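Local coordinates for protein putative aspartyl-tRNA synthetase (PDB 6OD8) that probably catalyses the ATP-dependent attachment of L-aspartate to tRNA(Asp), releasing AMP and diphosphate, at residues 136-139 / 140-143; 212-215 / 216-219; 393-396 / 397-400; 489-492 / 493-496; 512-515 / 516-519. All blocks are in the same frame, centred on the assembly; numbering follows the deposited sequence.

Contact 1 of 5, residues 136-139 / 140-143; sequences QIAT and ESIV
Ala138 and Ser141 are the two ends of a type II beta turn in the OB-fold domain, placed where the chain leaves helix 128-136 and enters strand 142-151. One acceptor, Ala138 O, serves both halves of Ser141. The backbone bond from Ser141 N to Ala138 O measures 3.1 Å and closes the turn, while Ser141 OG donates to the same Ala138 O over a shorter 2.7 Å. Both donors reach the carbonyl from the same face of its plane, each moderately tilted from it. The hydroxyl can fold back in this way because it lies beside its own backbone N and opposite the carbonyl carbon (chi1 -59°). A water closes a second circuit, accepting from Ala138 N at 2.8 Å and donating to Ser141 OG at 3.2 Å, and Ser177 N is a further partner of that hydroxyl. Glu140 occupies the third position of the turn with the positive phi of 77° expected in type II; its carboxylate forms salt bridges with Arg213 and Arg110. Beside the polar turn the contact is apolar. The CG2 branch of Ile137 rests against Ser141 CB at 3.7 Å, and its other branch carries CD1 to Val143 CG1 at 4.2 Å, the two side chains meeting at a slant. The helix between the third and fourth long strands is a hallmark of the OB fold, and here, just after it, Ile137 and Val143 pack together on Val95 of strand 88-100 and on Ile171 and Thr173 of strand 170-173.

Contact 2 of 5, residues 212-215 / 216-219; sequences LRTL and ASGA
Thr214 and Ser217 face each other across the first turn of helix 215-237, with Thr214 as the N-cap. The helix, together with the short strand 241-242 that follows it, is consistent with motif 1 of the class II synthetases. The threonine hydroxyl lies between its own backbone N and carbonyl carbon (chi1 66°), a placement that points OG1 into the open end of the helix. There it accepts a weak bond from Ser217 N at 3.3 Å, while the same OG1 lies alongside Ser217 CB at 3.2 Å. The capping oxygen has a second, outside partner in Asp211 O. Ser217 has its OG anti to the backbone N (chi1 -173°), which sets the hydroxyl beside Leu212, whose CD2 methyl approaches Ser217 OG at 3.7 Å. The polar end of this serine is satisfied by Asp211 OD2, so Asp211 holds both hydroxyls of the cap from one residue. Leu215 and Ala219 lie along another side of the helix, where both touch helix 346-353. Arg213 extends away from the cap, forming a hydrogen bond to Leu518 O of the second subunit. In the main chain the regular helical pattern starts at once, with Gly218 N donating to Thr214 O at 3.0 Å. One residue on, Ala219 N reaches Leu215 O at 2.9 Å, and the methyl of Ala219 sits beside that acceptor, its CB 3.4 Å from Leu215 O.

Contact 3 of 5, residues 393-396 / 397-400; sequences HNMD and SRML. With EDO (1,2-ethanediol), chain H.
Asn394 grips Ser397 with one end of its amide and holds a histidine and a bound diol with the other. Its OD1 accepts from Ser397 N at 2.8 Å, the donor tilted moderately out of the carbonyl plane, and also draws a weak bond from Asp396 N, as in an Asx turn. The ND2 end donates to His393 ND1 at 3.0 Å in an almost straight bond (173°) that lies in the plane of both the imidazole and the amide, an alignment that fixes the two flat groups against each other. A further ND2 bond goes to O1 of 1,2-ethanediol, which shares a hydrogen bond of 2.7 Å with Ser397 OG. In the backbone, Arg398 N donates to Asn394 O at 3.1 Å. These groups build the loop joining strands 391-392 and 400-403, antiparallel neighbours toward one end of the large mixed sheet, within the class II synthetase region. One water accepts from Asn394 N and Met399 N and is hydrogen-bonded to Ser397 OG. Another spans the arms of the loop, accepting from His393 N at 2.8 Å and donating to Met399 O at 2.6 Å. Arg398 bends at chi3 (-63°), bringing NH1 back to Met395 O at 2.8 Å with that oxygen in the guanidinium plane. Farther out, Leu365 O positions Arg398 NE, while Ser333 and Asp329 of helix 325-342 complete the hold on the diol.

Contact 4 of 5, residues 489-492 / 493-496; sequences IHDP and DLLL
Asp491 carries its carboxylate opposite the backbone N (chi1 178°), and this torsion swings OD2 across to the amide of Leu494. The resulting bond, Leu494 N to Asp491 OD2, is 2.8 Å long and uses the anti lone pair, the one facing away from the other oxygen. Leu495 likewise has CG opposite its backbone N (chi1 176°), which lets its CD1 methyl reach Ile489 CB at 4.1 Å. Asp491 is thus the N-cap of helix 492-501, with Pro492 in the first helical turn, where a residue without an N-H costs the helix no bond. The main chain takes over directly: Leu495 N donates to Asp491 O at 3.0 Å, nearly in line with the C=O bond. The cap has a like-charged neighbour, Asp493 OD2, 4.2 Å from Asp491 OD2; the positive end of the helix dipole probably eases that proximity. Ile489, from the loop after strand 480-487, lays its CG2 methyl over the backbone at 3.5 Å from Leu495 N. The same Ile489 CG2 packs against Leu495 CB at 3.7 Å and also touches Leu494 CB. Beyond, Leu494 and Asp491 pack on Met62 of the second subunit.

Contact 5 of 5, residues 512-515 / 516-519; sequences YVDS and FRLG. With FMT (formic acid), chain L.
Tyr512 and Phe516 form the tight side of this contact, an edge-to-face pair of rings four residues apart, Tyr512 in helix 510-514 and Phe516 in the loop that follows. The edge of Phe516 stands over the face of Tyr512, its CE2 poised above the middle of the phenol, with the planes at 84° and the centroids 5.1 Å apart. Phe516 CZ comes within 3.7 Å of Tyr512 CE1. Ser515 covers one face of the phenylalanine: its OG lies over the ring centre and is held there by donating to Tyr512 O at 2.7 Å, in the carbonyl plane and on a lone pair. Tyr512 OH has Gln280 as its partner, and Tyr512 N donates to O2 of a formic acid at 3.2 Å. The backbone leaves the helix through a type I beta turn from Asp514 to Arg517, closed by Arg517 N to Asp514 O at 3.1 Å, with Phe516 N bonded to Val513 O at 3.0 Å just before it. Another water lies buried among Ser515 O, Leu518 N and Gly519 O, bonded to all three. By contrast, Asp514 and Arg517 are partly exposed. Arg517 reaches back with an extended chain, and its guanidinium bonds to the carboxylate through NE, a salt bridge of 2.9 Å to Asp514 OD1; the oxygen lies in the guanidinium plane, yet the two flat groups are 59° apart. A water donates to Asp514 OD1 and accepts only weakly from Arg517 NH1. The ring pair sits between helix 276-283, through Leu277, Met281 and Gln280, and helix 492-501, through Leu495 and Pro492, while Trp209 of the second subunit packs on Asp514 and Ser515.

Overall arrangement
The five contacts fall into two touching pairs and one outlier. Contacts 1 and 2 join the OB-fold domain to the catalytic domain through a salt bridge, Glu140 OE1 to Arg213 NH1, at 2.8 Å. Contacts 4 and 5, with centres about 9 Å apart, meet at Phe516 of contact 5, whose CE2 lies 3.7 Å from Leu495 CD2 of contact 4. Within one chain the pairs are remote, contacts 1 and 4 having centres about 65 Å apart, but dimerisation reunites them: Arg213 of contact 2 bonds Leu518 O of contact 5 in the second subunit. Contact 3 touches none of the others, about 34 Å between centres from both contacts 2 and 4; its ethanediol, like the formic acid at contact 5, probably comes from the crystallisation liquor.

Contact 1 of 5, residues 136-139 / 140-143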
loop_
_atom_site.group_PDB
_atom_site.type_symbol
_atom_site.label_atom_id
_atom_site.label_comp_id
_atom_site.label_asym_id
_atom_site.label_seq_id
_atom_site.Cartn_x
_atom_site.Cartn_y
_atom_site.Cartn_z
ATOM N N GLN A 136 22.166 18.018 -33.953
ATOM C CA GLN A 136 21.965 19.150 -33.055
ATOM C C GLN A 136 20.818 18.971 -32.059
ATOM O O GLN A 136 20.546 19.901 -31.290
ATOM C CB GLN A 136 21.765 20.442 -33.872
ATOM C CG GLN A 136 20.516 20.479 -34.757
ATOM C CD GLN A 136 19.257 20.803 -33.968
ATOM O OE1 GLN A 136 19.165 21.861 -33.335
ATOM N NE2 GLN A 136 18.295 19.877 -33.972
ATOM N N ILE A 137 20.127 17.825 -32.053
ATOM C CA ILE A 137 19.091 17.599 -31.050
ATOM C C ILE A 137 19.734 17.619 -29.669
ATOM O O ILE A 137 20.814 17.055 -29.461
ATOM C CB ILE A 137 18.356 16.270 -31.305
ATOM C CG1 ILE A 137 17.743 16.273 -32.711
ATOM C CG2 ILE A 137 17.271 16.016 -30.263
ATOM C CD1 ILE A 137 17.041 14.988 -33.113
ATOM N N ALA A 138 19.088 18.294 -28.724
ATOM C CA ALA A 138 19.610 18.333 -27.359
ATOM C C ALA A 138 19.452 16.968 -26.702
ATOM O O ALA A 138 18.404 16.325 -26.823
ATOM C CB ALA A 138 18.881 19.395 -26.535
ATOM N N THR A 139 20.499 16.514 -26.001
ATOM C CA THR A 139 20.358 15.252 -25.287
ATOM C C THR A 139 19.252 15.381 -24.248
ATOM O O THR A 139 18.978 16.471 -23.728
ATOM C CB THR A 139 21.672 14.831 -24.613
ATOM O OG1 THR A 139 22.016 15.784 -23.618
ATOM C CG2 THR A 139 22.801 14.760 -25.645
ATOM N N GLU A 140 18.592 14.254 -23.987
ATOM C CA GLU A 140 17.407 14.062 -23.154
ATOM C C GLU A 140 16.116 14.513 -23.858
ATOM O O GLU A 140 15.035 14.305 -23.305
ATOM C CB GLU A 140 17.515 14.743 -21.770
ATOM C CG GLU A 140 18.693 14.183 -20.965
ATOM C CD GLU A 140 18.577 12.686 -20.832
ATOM O OE1 GLU A 140 17.605 12.225 -20.185
ATOM O OE2 GLU A 140 19.416 11.965 -21.424
ATOM N N SER A 141 16.183 15.098 -25.056
ATOM C CA SER A 141 14.965 15.287 -25.829
ATOM C C SER A 141 14.315 13.929 -26.057
ATOM O O SER A 141 14.985 12.895 -26.070
ATOM C CB SER A 141 15.259 15.947 -27.181
ATOM O OG SER A 141 15.877 17.209 -27.032
ATOM N N ILE A 142 12.998 13.928 -26.226
ATOM C CA ILE A 142 12.277 12.718 -26.586
ATOM C C ILE A 142 11.900 12.822 -28.058
ATOM O O ILE A 142 11.380 13.849 -28.507
ATOM C CB ILE A 142 11.048 12.516 -25.689
ATOM C CG1 ILE A 142 11.512 12.228 -24.257
ATOM C CG2 ILE A 142 10.201 11.379 -26.223
ATOM C CD1 ILE A 142 10.399 12.258 -23.241
ATOM N N VAL A 143 12.204 11.768 -28.821
ATOM C CA VAL A 143 12.010 11.785 -30.268
ATOM C C VAL A 143 11.099 10.638 -30.679
ATOM O O VAL A 143 11.066 9.592 -30.030
ATOM C CB VAL A 143 13.352 11.694 -31.032
ATOM C CG1 VAL A 143 14.164 12.971 -30.882
ATOM C CG2 VAL A 143 14.152 10.465 -30.591
HETATM O O HOH W 1 16.571 19.539 -29.182
#

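Contact 2 of 5, residues 212-215 / 216-219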
loop_
_atom_site.group_PDB
_atom_site.type_symbol
_atom_site.label_atom_id
_atom_site.label_comp_id
_atom_site.label_asym_id
_atom_site.label_seq_id
_atom_site.Cartn_x
_atom_site.Cartn_y
_atom_site.Cartn_z
ATOM N N LEU A 212 16.771 9.864 -11.643
ATOM C CA LEU A 212 16.047 8.608 -11.740
ATOM C C LEU A 212 16.269 7.925 -13.083
ATOM O O LEU A 212 15.985 6.734 -13.206
ATOM C CB LEU A 212 14.540 8.832 -11.512
ATOM C CG LEU A 212 14.078 9.198 -10.093
ATOM C CD1 LEU A 212 12.614 9.675 -10.078
ATOM C CD2 LEU A 212 14.264 8.006 -9.136
ATOM N N ARG A 213 16.734 8.659 -14.099
ATOM C CA ARG A 213 16.952 8.083 -15.419
ATOM C C ARG A 213 18.182 7.181 -15.476
ATOM O O ARG A 213 18.337 6.452 -16.458
ATOM C CB ARG A 213 17.081 9.206 -16.464
ATOM C CG ARG A 213 15.884 10.155 -16.473
ATOM C CD ARG A 213 16.119 11.374 -17.394
ATOM N NE ARG A 213 15.120 12.399 -17.085
ATOM C CZ ARG A 213 14.966 13.537 -17.747
ATOM N NH1 ARG A 213 15.748 13.834 -18.785
ATOM N NH2 ARG A 213 14.016 14.371 -17.364
ATOM N N THR A 214 19.064 7.229 -14.477
ATOM C CA THR A 214 20.242 6.376 -14.474
ATOM C C THR A 214 19.845 4.926 -14.215
ATOM O O THR A 214 18.785 4.637 -13.658
ATOM C CB THR A 214 21.268 6.828 -13.415
ATOM O OG1 THR A 214 20.713 6.647 -12.115
ATOM C CG2 THR A 214 21.650 8.305 -13.603
ATOM N N LEU A 215 20.705 4.005 -14.665
ATOM C CA LEU A 215 20.408 2.580 -14.507
ATOM C C LEU A 215 20.207 2.221 -13.049
ATOM O O LEU A 215 19.212 1.582 -12.689
ATOM C CB LEU A 215 21.542 1.723 -15.096
ATOM C CG LEU A 215 21.715 1.716 -16.610
ATOM C CD1 LEU A 215 22.984 0.926 -16.976
ATOM C CD2 LEU A 215 20.512 1.094 -17.235
ATOM N N ALA A 216 21.159 2.604 -12.194
ATOM C CA ALA A 216 21.112 2.161 -10.802
ATOM C C ALA A 216 19.932 2.772 -10.065
ATOM O O ALA A 216 19.215 2.077 -9.336
ATOM C CB ALA A 216 22.431 2.500 -10.087
ATOM N N SER A 217 19.715 4.078 -10.229
ATOM C CA SER A 217 18.616 4.723 -9.509
ATOM C C SER A 217 17.266 4.152 -9.953
ATOM O O SER A 217 16.423 3.797 -9.123
ATOM C CB SER A 217 18.719 6.243 -9.708
ATOM O OG SER A 217 17.782 6.948 -8.925
ATOM N N GLY A 218 17.058 4.014 -11.263
ATOM C CA GLY A 218 15.850 3.363 -11.733
ATOM C C GLY A 218 15.675 1.960 -11.181
ATOM O O GLY A 218 14.568 1.575 -10.793
ATOM N N ALA A 219 16.768 1.186 -11.113
ATOM C CA ALA A 219 16.673 -0.187 -10.607
ATOM C C ALA A 219 16.347 -0.203 -9.128
ATOM O O ALA A 219 15.589 -1.065 -8.664
ATOM C CB ALA A 219 17.978 -0.958 -10.866
#

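Contact 3 of 5, residues 393-396 / 397-400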
loop_
_atom_site.group_PDB
_atom_site.type_symbol
_atom_site.label_atom_id
_atom_site.label_comp_id
_atom_site.label_asym_id
_atom_site.label_seq_id
_atom_site.Cartn_x
_atom_site.Cartn_y
_atom_site.Cartn_z
ATOM N N HIS A 393 14.552 -22.119 13.165
ATOM C CA HIS A 393 13.254 -22.775 13.275
ATOM C C HIS A 393 13.240 -24.095 12.500
ATOM O O HIS A 393 12.773 -25.119 13.016
ATOM C CB HIS A 393 12.124 -21.859 12.804
ATOM C CG HIS A 393 10.769 -22.490 12.951
ATOM N ND1 HIS A 393 10.118 -23.104 11.904
ATOM C CD2 HIS A 393 10.001 -22.702 14.047
ATOM C CE1 HIS A 393 8.979 -23.617 12.337
ATOM N NE2 HIS A 393 8.888 -23.392 13.635
ATOM N N ASN A 394 13.757 -24.099 11.267
ATOM C CA ASN A 394 13.546 -25.252 10.389
ATOM C C ASN A 394 14.644 -25.327 9.336
ATOM O O ASN A 394 15.356 -24.353 9.081
ATOM C CB ASN A 394 12.158 -25.212 9.706
ATOM C CG ASN A 394 12.007 -24.056 8.721
ATOM O OD1 ASN A 394 12.570 -24.073 7.617
ATOM N ND2 ASN A 394 11.214 -23.062 9.100
ATOM N N MET A 395 14.764 -26.503 8.718
ATOM C CA MET A 395 15.853 -26.719 7.772
ATOM C C MET A 395 15.566 -26.155 6.386
ATOM O O MET A 395 16.434 -26.246 5.509
ATOM C CB MET A 395 16.180 -28.206 7.678
ATOM C CG MET A 395 16.832 -28.773 8.941
ATOM S SD MET A 395 18.353 -27.896 9.366
ATOM C CE MET A 395 19.320 -28.139 7.874
ATOM N N ASP A 396 14.382 -25.588 6.163
ATOM C CA ASP A 396 14.062 -24.944 4.894
ATOM C C ASP A 396 14.533 -23.487 4.836
ATOM O O ASP A 396 15.240 -23.107 3.901
ATOM C CB ASP A 396 12.557 -25.036 4.628
ATOM C CG ASP A 396 12.116 -24.159 3.476
ATOM O OD1 ASP A 396 11.304 -23.233 3.690
ATOM O OD2 ASP A 396 12.609 -24.382 2.352
ATOM N N SER A 397 14.164 -22.656 5.810
ATOM C CA SER A 397 14.611 -21.265 5.782
ATOM C C SER A 397 15.920 -21.034 6.546
ATOM O O SER A 397 16.651 -20.087 6.227
ATOM C CB SER A 397 13.524 -20.335 6.331
ATOM O OG SER A 397 13.227 -20.593 7.691
ATOM N N ARG A 398 16.216 -21.849 7.559
ATOM C CA ARG A 398 17.560 -21.874 8.175
ATOM C C ARG A 398 17.994 -20.485 8.655
ATOM O O ARG A 398 19.143 -20.058 8.469
ATOM C CB ARG A 398 18.591 -22.467 7.204
ATOM C CG ARG A 398 18.269 -23.903 6.761
ATOM C CD ARG A 398 19.410 -24.544 5.955
ATOM N NE ARG A 398 19.717 -23.863 4.688
ATOM C CZ ARG A 398 19.002 -24.002 3.574
ATOM N NH1 ARG A 398 17.928 -24.782 3.581
ATOM N NH2 ARG A 398 19.354 -23.371 2.454
ATOM N N MET A 399 17.076 -19.780 9.310
ATOM C CA MET A 399 17.309 -18.400 9.720
ATOM C C MET A 399 17.704 -18.336 11.192
ATOM O O MET A 399 16.977 -18.832 12.065
ATOM C CB MET A 399 16.076 -17.548 9.410
ATOM C CG MET A 399 15.961 -17.358 7.893
ATOM S SD MET A 399 14.376 -16.661 7.340
ATOM C CE MET A 399 14.639 -14.982 7.741
ATOM N N LEU A 400 18.850 -17.697 11.449
ATOM C CA LEU A 400 19.540 -17.773 12.740
ATOM C C LEU A 400 18.871 -16.930 13.829
ATOM O O LEU A 400 18.557 -15.756 13.622
ATOM C CB LEU A 400 20.988 -17.317 12.561
ATOM C CG LEU A 400 21.902 -17.416 13.768
ATOM C CD1 LEU A 400 22.160 -18.893 13.967
ATOM C CD2 LEU A 400 23.196 -16.665 13.470
HETATM C C1 EDO H . 10.979 -19.361 9.443
HETATM O O1 EDO H . 10.595 -20.176 8.323
HETATM C C2 EDO H . 10.122 -19.657 10.666
HETATM O O2 EDO H . 8.756 -19.823 10.270
HETATM O O HOH W 2 14.536 -19.590 11.999
HETATM O O HOH W 3 14.474 -21.272 9.992
#

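Contact 4 of 5, residues 489-492 / 493-496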
loop_
_atom_site.group_PDB
_atom_site.type_symbol
_atom_site.label_atom_id
_atom_site.label_comp_id
_atom_site.label_asym_id
_atom_site.label_seq_id
_atom_site.Cartn_x
_atom_site.Cartn_y
_atom_site.Cartn_z
ATOM N N ILE A 489 1.282 -6.015 25.647
ATOM C CA ILE A 489 0.551 -6.197 26.902
ATOM C C ILE A 489 -0.926 -5.995 26.584
ATOM O O ILE A 489 -1.349 -4.879 26.256
ATOM C CB ILE A 489 1.025 -5.217 27.982
ATOM C CG1 ILE A 489 2.511 -5.441 28.303
ATOM C CG2 ILE A 489 0.163 -5.344 29.245
ATOM C CD1 ILE A 489 3.074 -4.468 29.344
ATOM N N HIS A 490 -1.721 -7.064 26.668
ATOM C CA HIS A 490 -3.133 -6.938 26.311
ATOM C C HIS A 490 -4.014 -6.730 27.534
ATOM O O HIS A 490 -5.228 -6.545 27.393
ATOM C CB HIS A 490 -3.606 -8.156 25.495
ATOM C CG HIS A 490 -3.439 -9.458 26.203
ATOM N ND1 HIS A 490 -2.204 -10.033 26.426
ATOM C CD2 HIS A 490 -4.348 -10.293 26.762
ATOM C CE1 HIS A 490 -2.361 -11.164 27.090
ATOM N NE2 HIS A 490 -3.651 -11.340 27.318
ATOM N N ASP A 491 -3.417 -6.712 28.733
ATOM C CA ASP A 491 -4.151 -6.445 29.959
ATOM C C ASP A 491 -4.063 -4.964 30.301
ATOM O O ASP A 491 -2.951 -4.461 30.517
ATOM C CB ASP A 491 -3.579 -7.253 31.116
ATOM C CG ASP A 491 -4.291 -6.965 32.425
ATOM O OD1 ASP A 491 -5.379 -7.528 32.616
ATOM O OD2 ASP A 491 -3.769 -6.175 33.253
ATOM N N PRO A 492 -5.192 -4.253 30.433
ATOM C CA PRO A 492 -5.118 -2.797 30.675
ATOM C C PRO A 492 -4.352 -2.412 31.932
ATOM O O PRO A 492 -3.630 -1.402 31.935
ATOM C CB PRO A 492 -6.594 -2.389 30.775
ATOM C CG PRO A 492 -7.349 -3.495 30.117
ATOM C CD PRO A 492 -6.578 -4.740 30.384
ATOM N N ASP A 493 -4.503 -3.177 33.016
ATOM C CA ASP A 493 -3.888 -2.767 34.273
ATOM C C ASP A 493 -2.382 -2.957 34.239
ATOM O O ASP A 493 -1.633 -2.082 34.702
ATOM C CB ASP A 493 -4.525 -3.528 35.436
ATOM C CG ASP A 493 -5.992 -3.181 35.609
ATOM O OD1 ASP A 493 -6.285 -2.145 36.239
ATOM O OD2 ASP A 493 -6.850 -3.914 35.065
ATOM N N LEU A 494 -1.910 -4.080 33.678
ATOM C CA LEU A 494 -0.465 -4.264 33.570
ATOM C C LEU A 494 0.145 -3.283 32.586
ATOM O O LEU A 494 1.307 -2.883 32.743
ATOM C CB LEU A 494 -0.135 -5.695 33.166
ATOM C CG LEU A 494 -0.135 -6.694 34.319
ATOM C CD1 LEU A 494 0.165 -8.081 33.795
ATOM C CD2 LEU A 494 0.883 -6.285 35.386
ATOM N N LEU A 495 -0.620 -2.890 31.561
ATOM C CA LEU A 495 -0.125 -1.904 30.612
ATOM C C LEU A 495 0.066 -0.542 31.283
ATOM O O LEU A 495 1.074 0.133 31.051
ATOM C CB LEU A 495 -1.094 -1.827 29.421
ATOM C CG LEU A 495 -0.858 -0.810 28.315
ATOM C CD1 LEU A 495 0.391 -1.144 27.526
ATOM C CD2 LEU A 495 -2.070 -0.774 27.397
ATOM N N LEU A 496 -0.867 -0.139 32.143
ATOM C CA LEU A 496 -0.660 1.097 32.902
ATOM C C LEU A 496 0.501 0.952 33.885
ATOM O O LEU A 496 1.292 1.887 34.070
ATOM C CB LEU A 496 -1.949 1.491 33.628
ATOM C CG LEU A 496 -3.117 1.988 32.763
ATOM C CD1 LEU A 496 -4.402 2.031 33.572
ATOM C CD2 LEU A 496 -2.815 3.362 32.168
#

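Contact 5 of 5, residues 512-515 / 516-519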
loop_
_atom_site.group_PDB
_atom_site.type_symbol
_atom_site.label_atom_id
_atom_site.label_comp_id
_atom_site.label_asym_id
_atom_site.label_seq_id
_atom_site.Cartn_x
_atom_site.Cartn_y
_atom_site.Cartn_z
ATOM N N TYR A 512 -6.539 4.099 23.330
ATOM C CA TYR A 512 -5.759 2.887 23.118
ATOM C C TYR A 512 -5.865 1.953 24.330
ATOM O O TYR A 512 -6.170 0.762 24.189
ATOM C CB TYR A 512 -4.317 3.299 22.823
ATOM C CG TYR A 512 -3.239 2.261 22.956
ATOM C CD1 TYR A 512 -3.008 1.340 21.941
ATOM C CD2 TYR A 512 -2.404 2.235 24.077
ATOM C CE1 TYR A 512 -2.020 0.419 22.033
ATOM C CE2 TYR A 512 -1.391 1.314 24.170
ATOM C CZ TYR A 512 -1.195 0.407 23.141
ATOM O OH TYR A 512 -0.188 -0.537 23.228
ATOM N N VAL A 513 -5.639 2.487 25.528
ATOM C CA VAL A 513 -5.801 1.690 26.749
ATOM C C VAL A 513 -7.232 1.155 26.843
ATOM O O VAL A 513 -7.459 -0.032 27.109
ATOM C CB VAL A 513 -5.439 2.529 27.989
ATOM C CG1 VAL A 513 -5.683 1.726 29.260
ATOM C CG2 VAL A 513 -3.977 3.018 27.927
ATOM N N ASP A 514 -8.216 2.025 26.592
ATOM C CA ASP A 514 -9.621 1.627 26.649
ATOM C C ASP A 514 -9.945 0.497 25.673
ATOM O O ASP A 514 -10.886 -0.274 25.916
ATOM C CB ASP A 514 -10.519 2.826 26.339
ATOM C CG ASP A 514 -10.656 3.771 27.509
ATOM O OD1 ASP A 514 -10.147 3.446 28.613
ATOM O OD2 ASP A 514 -11.268 4.845 27.313
ATOM N N SER A 515 -9.214 0.400 24.562
ATOM C CA SER A 515 -9.508 -0.651 23.584
ATOM C C SER A 515 -9.227 -2.050 24.110
ATOM O O SER A 515 -9.661 -3.022 23.483
ATOM C CB SER A 515 -8.727 -0.438 22.279
ATOM O OG SER A 515 -7.355 -0.810 22.385
ATOM N N PHE A 516 -8.525 -2.178 25.237
ATOM C CA PHE A 516 -8.243 -3.488 25.811
ATOM C C PHE A 516 -9.188 -3.857 26.940
ATOM O O PHE A 516 -8.992 -4.902 27.574
ATOM C CB PHE A 516 -6.797 -3.540 26.324
ATOM C CG PHE A 516 -5.782 -3.172 25.289
ATOM C CD1 PHE A 516 -5.551 -4.004 24.190
ATOM C CD2 PHE A 516 -5.074 -1.983 25.387
ATOM C CE1 PHE A 516 -4.612 -3.656 23.217
ATOM C CE2 PHE A 516 -4.104 -1.637 24.425
ATOM C CZ PHE A 516 -3.893 -2.478 23.332
ATOM N N ARG A 517 -10.170 -3.000 27.246
ATOM C CA ARG A 517 -10.967 -3.182 28.453
ATOM C C ARG A 517 -12.217 -4.017 28.223
ATOM O O ARG A 517 -12.806 -4.491 29.192
ATOM C CB ARG A 517 -11.364 -1.826 29.032
ATOM C CG ARG A 517 -10.187 -1.020 29.622
ATOM C CD ARG A 517 -10.755 0.245 30.267
ATOM N NE ARG A 517 -9.756 1.268 30.558
ATOM C CZ ARG A 517 -8.928 1.231 31.597
ATOM N NH1 ARG A 517 -8.064 2.223 31.781
ATOM N NH2 ARG A 517 -8.932 0.194 32.436
ATOM N N LEU A 518 -12.619 -4.226 26.968
ATOM C CA LEU A 518 -13.854 -4.935 26.622
ATOM C C LEU A 518 -13.544 -6.325 26.069
ATOM O O LEU A 518 -14.149 -6.784 25.093
ATOM C CB LEU A 518 -14.675 -4.134 25.609
ATOM C CG LEU A 518 -14.972 -2.677 25.994
ATOM C CD1 LEU A 518 -15.755 -1.971 24.889
ATOM C CD2 LEU A 518 -15.716 -2.591 27.331
ATOM N N GLY A 519 -12.593 -7.000 26.701
ATOM C CA GLY A 519 -12.061 -8.258 26.232
ATOM C C GLY A 519 -10.978 -8.013 25.205
ATOM O O GLY A 519 -11.209 -7.293 24.221
HETATM C C FMT L . -5.031 6.623 20.772
HETATM O O1 FMT L . -5.804 6.597 19.798
HETATM O O2 FMT L . -5.371 6.757 21.963
HETATM O O HOH W 4 -8.232 4.838 29.531
HETATM O O HOH W 5 -11.738 -4.616 24.227
#